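Local coordinates for cytoplasmic protein (PDB 7LPO) that probably hydrolyses the beta-glucosidic bond of steryl glucosides, as a family 5 glycoside hydrolase of a pathogenic fungus, at residues K437-E440 with S441-K444. Sequence-based numbering, arbitrary orientation.
Sequences KLPE and SFLK
A single helical turn, 440-443, with Pro439 at its N-cap, lies in the connection between the parallel neighbours 424-427 and 447-449, probably strands of the TIM barrel expected for this family 5 glycosidase. Pro439 O receives two backbone N-H groups. The bond from Leu443 N to Pro439 O is 3.0 Å long and lies in the carbonyl plane. It is nearly straight, at 165°. Phe442 N also donates to Pro439 O, from 3.1 Å, but it sits well above that plane. The turn closes where Lys444 N donates to Glu440 O at 2.8 Å, a more bent bond. Lys444 then leaves the helix with positive phi.

The proline ring meets the Phe442 ring obliquely, with Pro439 CG 3.5 Å from Phe442 CD1. The Ser441 hydroxyl lies beside the same proline, its OG 3.4 Å from Pro439 CB. Further round, Phe442 rests on Leu410 and Ser414 of helix 400-419. Leu443 is the buried residue of the turn. With CG beside its backbone N (chi1 -66°), its CD1 reaches back to within 4.3 Å of Leu438 CB. Both leucines pack on Trp409 of helix 400-419 and on Ile427 of strand 424-427.

The Glu440 chain bends at chi2 (-49°) and crosses Leu443 at about a right angle. Its carboxylate has two outside hydrogen-bond partners, Tyr515 OH at OE1 and Gly445 N at OE2. The carboxylate therefore bridges the helix end and a separate loop, and its OE1 lies 3.6 Å from Leu443 CD1.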
loop_
_atom_site.group_PDB
_atom_site.type_symbol
_atom_site.label_atom_id
_atom_site.label_comp_id
_atom_site.label_asym_id
_atom_site.label_seq_id
_atom_site.Cartn_x
_atom_site.Cartn_y
_atom_site.Cartn_z
ATOM N N LYS A 437 13.365 -1.230 -16.063
ATOM C CA LYS A 437 13.094 -2.204 -17.108
ATOM C C LYS A 437 13.393 -3.590 -16.552
ATOM O O LYS A 437 14.487 -3.840 -16.040
ATOM C CB LYS A 437 13.925 -1.908 -18.350
ATOM C CG LYS A 437 13.375 -0.714 -19.133
ATOM C CD LYS A 437 13.915 0.599 -18.573
ATOM C CE LYS A 437 15.359 0.712 -18.963
ATOM N NZ LYS A 437 16.236 1.597 -18.147
ATOM N N LEU A 438 12.415 -4.464 -16.611
ATOM C CA LEU A 438 12.538 -5.811 -16.092
ATOM C C LEU A 438 12.487 -6.811 -17.240
ATOM O O LEU A 438 11.740 -6.607 -18.203
ATOM C CB LEU A 438 11.421 -6.120 -15.088
ATOM C CG LEU A 438 11.470 -5.321 -13.782
ATOM C CD1 LEU A 438 10.198 -5.569 -12.972
ATOM C CD2 LEU A 438 12.698 -5.647 -12.955
ATOM N N PRO A 439 13.266 -7.887 -17.172
ATOM C CA PRO A 439 13.389 -8.772 -18.338
ATOM C C PRO A 439 12.130 -9.593 -18.573
ATOM O O PRO A 439 11.459 -10.026 -17.633
ATOM C CB PRO A 439 14.580 -9.668 -17.977
ATOM C CG PRO A 439 14.533 -9.742 -16.456
ATOM C CD PRO A 439 14.035 -8.373 -16.007
ATOM N N GLU A 440 11.816 -9.810 -19.854
ATOM C CA GLU A 440 10.704 -10.687 -20.201
ATOM C C GLU A 440 10.965 -12.121 -19.761
ATOM O O GLU A 440 10.009 -12.879 -19.564
ATOM C CB GLU A 440 10.440 -10.653 -21.712
ATOM C CG GLU A 440 9.392 -9.650 -22.174
ATOM C CD GLU A 440 8.093 -9.715 -21.373
ATOM O OE1 GLU A 440 7.632 -8.646 -20.917
ATOM O OE2 GLU A 440 7.546 -10.829 -21.186
ATOM N N SER A 441 12.236 -12.514 -19.601
ATOM C CA SER A 441 12.533 -13.858 -19.121
ATOM C C SER A 441 11.972 -14.096 -17.725
ATOM O O SER A 441 11.844 -15.251 -17.307
ATOM C CB SER A 441 14.046 -14.115 -19.119
ATOM O OG SER A 441 14.772 -13.018 -18.590
ATOM N N PHE A 442 11.646 -13.031 -16.990
ATOM C CA PHE A 442 10.996 -13.140 -15.688
ATOM C C PHE A 442 9.544 -12.685 -15.710
ATOM O O PHE A 442 8.718 -13.249 -14.992
ATOM C CB PHE A 442 11.757 -12.316 -14.639
ATOM C CG PHE A 442 13.068 -12.916 -14.230
ATOM C CD1 PHE A 442 14.128 -12.962 -15.116
ATOM C CD2 PHE A 442 13.244 -13.428 -12.953
ATOM C CE1 PHE A 442 15.337 -13.518 -14.741
ATOM C CE2 PHE A 442 14.445 -13.985 -12.571
ATOM C CZ PHE A 442 15.494 -14.034 -13.462
ATOM N N LEU A 443 9.213 -11.670 -16.505
ATOM C CA LEU A 443 7.822 -11.243 -16.613
ATOM C C LEU A 443 6.980 -12.297 -17.323
ATOM O O LEU A 443 5.902 -12.670 -16.843
ATOM C CB LEU A 443 7.747 -9.915 -17.356
ATOM C CG LEU A 443 8.364 -8.700 -16.668
ATOM C CD1 LEU A 443 8.236 -7.482 -17.562
ATOM C CD2 LEU A 443 7.700 -8.465 -15.334
ATOM N N LYS A 444 7.453 -12.765 -18.483
ATOM C CA LYS A 444 6.827 -13.852 -19.231
ATOM C C LYS A 444 5.369 -13.545 -19.558
ATOM O O LYS A 444 4.506 -14.418 -19.486
ATOM C CB LYS A 444 6.940 -15.173 -18.468
ATOM C CG LYS A 444 8.356 -15.727 -18.355
ATOM C CD LYS A 444 8.350 -17.162 -17.786
ATOM C CE LYS A 444 9.761 -17.737 -17.693
ATOM N NZ LYS A 444 9.810 -19.034 -16.953
#